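PDB 7C6O: cobalamin biosynthesis protein CobN from Mycobacterium tuberculosis, which probably serves as the large, catalytic subunit of cobaltochelatase, the ATP-dependent enzyme that inserts cobalt into the corrin ring during aerobic cobalamin biosynthesis. Local coordinates for residues 39-51 / 75-89. Sequence-based numbering, arbitrary orientation.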
loop_
_atom_site.group_PDB
_atom_site.type_symbol
_atom_site.label_atom_id
_atom_site.label_comp_id
_atom_site.label_asym_id
_atom_site.label_seq_id
_atom_site.Cartn_x
_atom_site.Cartn_y
_atom_site.Cartn_z
ATOM N N GLU A 39 10.702 28.157 -49.036
ATOM C CA GLU A 39 11.710 27.635 -49.946
ATOM C C GLU A 39 13.092 27.701 -49.296
ATOM O O GLU A 39 13.760 26.664 -49.205
ATOM C CB GLU A 39 11.675 28.372 -51.291
ATOM C CG GLU A 39 12.480 27.694 -52.393
ATOM C CD GLU A 39 13.951 28.065 -52.362
ATOM O OE1 GLU A 39 14.265 29.269 -52.479
ATOM O OE2 GLU A 39 14.793 27.153 -52.211
ATOM N N PRO A 40 13.563 28.863 -48.818
ATOM C CA PRO A 40 14.901 28.896 -48.213
ATOM C C PRO A 40 14.959 28.049 -46.951
ATOM O O PRO A 40 13.985 27.933 -46.204
ATOM C CB PRO A 40 15.120 30.381 -47.900
ATOM C CG PRO A 40 14.129 31.108 -48.740
ATOM C CD PRO A 40 12.948 30.203 -48.804
ATOM N N THR A 41 16.121 27.449 -46.721
ATOM C CA THR A 41 16.323 26.569 -45.578
ATOM C C THR A 41 16.833 27.380 -44.393
ATOM O O THR A 41 17.870 28.044 -44.489
ATOM C CB THR A 41 17.308 25.455 -45.919
ATOM O OG1 THR A 41 16.788 24.668 -46.997
ATOM C CG2 THR A 41 17.529 24.564 -44.711
ATOM N N VAL A 42 16.110 27.318 -43.280
ATOM C CA VAL A 42 16.504 27.981 -42.042
ATOM C C VAL A 42 16.944 26.909 -41.058
ATOM O O VAL A 42 16.167 26.006 -40.722
ATOM C CB VAL A 42 15.366 28.833 -41.463
ATOM C CG1 VAL A 42 15.765 29.397 -40.106
ATOM C CG2 VAL A 42 15.006 29.954 -42.425
ATOM N N LEU A 43 18.188 27.001 -40.602
ATOM C CA LEU A 43 18.716 26.091 -39.595
ATOM C C LEU A 43 18.452 26.676 -38.212
ATOM O O LEU A 43 18.891 27.791 -37.913
ATOM C CB LEU A 43 20.211 25.860 -39.812
ATOM C CG LEU A 43 20.938 25.002 -38.771
ATOM C CD1 LEU A 43 20.339 23.607 -38.704
ATOM C CD2 LEU A 43 22.424 24.937 -39.080
ATOM N N LEU A 44 17.730 25.929 -37.380
ATOM C CA LEU A 44 17.427 26.326 -36.009
ATOM C C LEU A 44 18.250 25.473 -35.054
ATOM O O LEU A 44 18.073 24.251 -35.001
ATOM C CB LEU A 44 15.935 26.173 -35.712
ATOM C CG LEU A 44 15.506 26.452 -34.270
ATOM C CD1 LEU A 44 15.841 27.889 -33.884
ATOM C CD2 LEU A 44 14.023 26.168 -34.089
ATOM N N LEU A 45 19.143 26.114 -34.305
ATOM C CA LEU A 45 19.965 25.452 -33.292
ATOM C C LEU A 45 19.527 25.988 -31.933
ATOM O O LEU A 45 19.864 27.116 -31.568
ATOM C CB LEU A 45 21.450 25.713 -33.534
ATOM C CG LEU A 45 22.001 25.321 -34.905
ATOM C CD1 LEU A 45 23.394 25.898 -35.110
ATOM C CD2 LEU A 45 22.015 23.804 -35.053
ATOM N N SER A 46 18.774 25.186 -31.186
ATOM C CA SER A 46 18.259 25.605 -29.890
ATOM C C SER A 46 18.461 24.499 -28.867
ATOM O O SER A 46 18.247 23.321 -29.160
ATOM C CB SER A 46 16.770 25.965 -29.962
ATOM O OG SER A 46 16.290 26.395 -28.698
ATOM N N THR A 47 18.875 24.886 -27.665
ATOM C CA THR A 47 18.967 23.933 -26.571
ATOM C C THR A 47 17.608 23.603 -25.974
ATOM O O THR A 47 17.535 22.780 -25.055
ATOM C CB THR A 47 19.896 24.468 -25.484
ATOM O OG1 THR A 47 19.503 25.799 -25.132
ATOM C CG2 THR A 47 21.335 24.481 -25.980
ATOM N N SER A 48 16.538 24.222 -26.465
ATOM C CA SER A 48 15.177 23.896 -26.061
ATOM C C SER A 48 14.564 23.009 -27.135
ATOM O O SER A 48 14.293 23.471 -28.248
ATOM C CB SER A 48 14.346 25.161 -25.861
ATOM O OG SER A 48 12.968 24.844 -25.750
ATOM N N ASP A 49 14.348 21.735 -26.805
ATOM C CA ASP A 49 13.736 20.830 -27.772
ATOM C C ASP A 49 12.315 21.248 -28.127
ATOM O O ASP A 49 11.830 20.887 -29.202
ATOM C CB ASP A 49 13.751 19.397 -27.240
ATOM C CG ASP A 49 15.145 18.794 -27.237
ATOM O OD1 ASP A 49 15.969 19.185 -28.092
ATOM O OD2 ASP A 49 15.416 17.927 -26.380
ATOM N N THR A 50 11.645 22.003 -27.251
ATOM C CA THR A 50 10.333 22.542 -27.596
ATOM C C THR A 50 10.417 23.434 -28.831
ATOM O O THR A 50 9.547 23.372 -29.708
ATOM C CB THR A 50 9.757 23.310 -26.407
ATOM O OG1 THR A 50 9.672 22.436 -25.274
ATOM C CG2 THR A 50 8.366 23.842 -26.731
ATOM N N ASP A 51 11.465 24.261 -28.919
ATOM C CA ASP A 51 11.695 25.063 -30.121
ATOM C C ASP A 51 11.777 24.182 -31.359
ATOM O O ASP A 51 11.139 24.460 -32.382
ATOM C CB ASP A 51 12.987 25.874 -29.983
ATOM C CG ASP A 51 12.908 26.942 -28.913
ATOM O OD1 ASP A 51 11.802 27.210 -28.402
ATOM O OD2 ASP A 51 13.970 27.518 -28.584
ATOM N N LEU A 75 27.541 19.910 -37.130
ATOM C CA LEU A 75 27.229 21.329 -37.264
ATOM C C LEU A 75 27.576 21.838 -38.658
ATOM O O LEU A 75 26.745 22.468 -39.324
ATOM C CB LEU A 75 27.969 22.137 -36.197
ATOM C CG LEU A 75 27.885 23.662 -36.325
ATOM C CD1 LEU A 75 26.439 24.147 -36.229
ATOM C CD2 LEU A 75 28.754 24.343 -35.278
ATOM N N THR A 76 28.801 21.574 -39.122
ATOM C CA THR A 76 29.204 22.052 -40.443
ATOM C C THR A 76 28.386 21.401 -41.552
ATOM O O THR A 76 28.093 22.044 -42.566
ATOM C CB THR A 76 30.697 21.803 -40.665
ATOM O OG1 THR A 76 31.013 20.446 -40.330
ATOM C CG2 THR A 76 31.529 22.741 -39.801
ATOM N N ASP A 77 28.008 20.132 -41.380
ATOM C CA ASP A 77 27.125 19.489 -42.349
ATOM C C ASP A 77 25.780 20.202 -42.422
ATOM O O ASP A 77 25.256 20.446 -43.515
ATOM C CB ASP A 77 26.928 18.015 -41.991
ATOM C CG ASP A 77 28.104 17.145 -42.406
ATOM O OD1 ASP A 77 29.049 17.668 -43.036
ATOM O OD2 ASP A 77 28.077 15.933 -42.100
ATOM N N LEU A 78 25.205 20.545 -41.266
ATOM C CA LEU A 78 23.940 21.272 -41.261
ATOM C C LEU A 78 24.100 22.672 -41.841
ATOM O O LEU A 78 23.204 23.169 -42.533
ATOM C CB LEU A 78 23.381 21.341 -39.842
ATOM C CG LEU A 78 22.779 20.046 -39.305
ATOM C CD1 LEU A 78 22.560 20.149 -37.810
ATOM C CD2 LEU A 78 21.474 19.753 -40.022
ATOM N N LEU A 79 25.234 23.324 -41.568
ATOM C CA LEU A 79 25.445 24.685 -42.051
ATOM C C LEU A 79 25.516 24.742 -43.570
ATOM O O LEU A 79 25.121 25.747 -44.173
ATOM C CB LEU A 79 26.722 25.269 -41.444
ATOM C CG LEU A 79 26.668 25.656 -39.968
ATOM C CD1 LEU A 79 28.056 26.008 -39.456
ATOM C CD2 LEU A 79 25.715 26.819 -39.769
ATOM N N ALA A 80 26.014 23.678 -44.205
ATOM C CA ALA A 80 26.118 23.660 -45.658
ATOM C C ALA A 80 24.758 23.729 -46.338
ATOM O O ALA A 80 24.681 24.115 -47.508
ATOM C CB ALA A 80 26.865 22.404 -46.114
ATOM N N GLU A 81 23.687 23.370 -45.635
ATOM C CA GLU A 81 22.349 23.355 -46.209
ATOM C C GLU A 81 21.534 24.595 -45.867
ATOM O O GLU A 81 20.385 24.698 -46.305
ATOM C CB GLU A 81 21.589 22.107 -45.742
ATOM C CG GLU A 81 22.243 20.790 -46.121
ATOM C CD GLU A 81 21.407 19.592 -45.716
ATOM O OE1 GLU A 81 20.330 19.795 -45.115
ATOM O OE2 GLU A 81 21.825 18.450 -45.998
ATOM N N ALA A 82 22.096 25.538 -45.117
ATOM C CA ALA A 82 21.320 26.621 -44.529
ATOM C C ALA A 82 21.495 27.924 -45.301
ATOM O O ALA A 82 22.605 28.273 -45.714
ATOM C CB ALA A 82 21.719 26.831 -43.067
ATOM N N SER A 83 20.384 28.640 -45.488
ATOM C CA SER A 83 20.416 30.012 -45.977
ATOM C C SER A 83 20.439 31.021 -44.841
ATOM O O SER A 83 20.991 32.118 -44.999
ATOM C CB SER A 83 19.203 30.289 -46.870
ATOM O OG SER A 83 19.139 29.378 -47.952
ATOM N N ILE A 84 19.824 30.675 -43.712
ATOM C CA ILE A 84 19.839 31.475 -42.494
ATOM C C ILE A 84 20.004 30.517 -41.325
ATOM O O ILE A 84 19.471 29.404 -41.346
ATOM C CB ILE A 84 18.547 32.304 -42.328
ATOM C CG1 ILE A 84 18.260 33.140 -43.574
ATOM C CG2 ILE A 84 18.639 33.211 -41.107
ATOM C CD1 ILE A 84 16.938 33.874 -43.509
ATOM N N VAL A 85 20.743 30.944 -40.305
ATOM C CA VAL A 85 20.929 30.158 -39.093
ATOM C C VAL A 85 20.403 30.955 -37.908
ATOM O O VAL A 85 20.636 32.165 -37.809
ATOM C CB VAL A 85 22.407 29.775 -38.873
ATOM C CG1 VAL A 85 22.527 28.776 -37.724
ATOM C CG2 VAL A 85 22.999 29.202 -40.144
ATOM N N VAL A 86 19.690 30.272 -37.016
ATOM C CA VAL A 86 19.199 30.846 -35.769
ATOM C C VAL A 86 19.721 29.995 -34.624
ATOM O O VAL A 86 19.564 28.770 -34.638
ATOM C CB VAL A 86 17.663 30.909 -35.733
ATOM C CG1 VAL A 86 17.187 31.468 -34.399
ATOM C CG2 VAL A 86 17.147 31.746 -36.879
ATOM N N ILE A 87 20.334 30.644 -33.638
ATOM C CA ILE A 87 20.877 29.975 -32.460
ATOM C C ILE A 87 20.189 30.547 -31.227
ATOM O O ILE A 87 20.165 31.769 -31.041
ATOM C CB ILE A 87 22.403 30.151 -32.365
ATOM C CG1 ILE A 87 23.092 29.566 -33.603
ATOM C CG2 ILE A 87 22.937 29.510 -31.093
ATOM C CD1 ILE A 87 24.585 29.822 -33.645
ATOM N N ARG A 88 19.632 29.669 -30.392
ATOM C CA ARG A 88 19.002 30.070 -29.136
ATOM C C ARG A 88 19.574 29.222 -28.009
ATOM O O ARG A 88 19.375 28.002 -27.990
ATOM C CB ARG A 88 17.476 29.913 -29.203
ATOM C CG ARG A 88 16.740 30.403 -27.952
ATOM C CD ARG A 88 15.248 30.611 -28.225
ATOM N NE ARG A 88 14.551 31.174 -27.069
ATOM C CZ ARG A 88 13.796 30.466 -26.233
ATOM N NH1 ARG A 88 13.629 29.163 -26.423
ATOM N NH2 ARG A 88 13.203 31.063 -25.210
ATOM N N ILE A 89 20.285 29.860 -27.074
ATOM C CA ILE A 89 20.920 29.154 -25.965
ATOM C C ILE A 89 20.796 29.965 -24.681
ATOM O O ILE A 89 20.635 31.187 -24.698
ATOM C CB ILE A 89 22.416 28.853 -26.231
ATOM C CG1 ILE A 89 23.199 30.156 -26.397
ATOM C CG2 ILE A 89 22.595 27.948 -27.447
ATOM C CD1 ILE A 89 24.681 29.950 -26.609
HETATM O O HOH W 1 18.072 27.303 -49.046
HETATM O O HOH W 2 18.806 23.213 -47.907
HETATM O O HOH W 3 17.531 27.354 -25.596
#
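L43 and L45 of strand 42-46 pair with V85 and I87 of strand 84-89 at the centre of a four-stranded parallel sheet near the N-terminus, the centre of the contact lying about 50 Å from the centre of the chain, and the end of helix 72-79 packs on the same face. This is an alternating alpha/beta plan whose strand order, 2-1-3-4, is consistent with a flavodoxin-like domain. The backbone ladder is regular, L45 N donating to V86 O (2.7 Å).

The helix is met by leucine branches. With CG anti to the backbone N (chi1 176°), L43 brings CD2 against CB of L78 (3.8 Å) and CD2 of L79, crossing both side chains at about a right angle. L45 lies alongside I87, while its CD1 meets CD1 of L75 at 3.7 Å. On the other face, L44 CD1 rests on V86 CG1, and V42 and V86 also touch helix 146-161.

At the strands' C-terminal ends the chemistry turns polar. The extended R88 brings NH1 to the syn lone pair of D51 OD2 (2.7 Å), nearly in the guanidinium plane. S46 OG donates to that oxygen from its anti side (2.6 Å) and accepts from S48 N (3.1 Å), forming an ST turn. One carboxylate oxygen thus ties the start of helix 49-58 to both strands, and its two donors would be expected to favour the ionised form of D51.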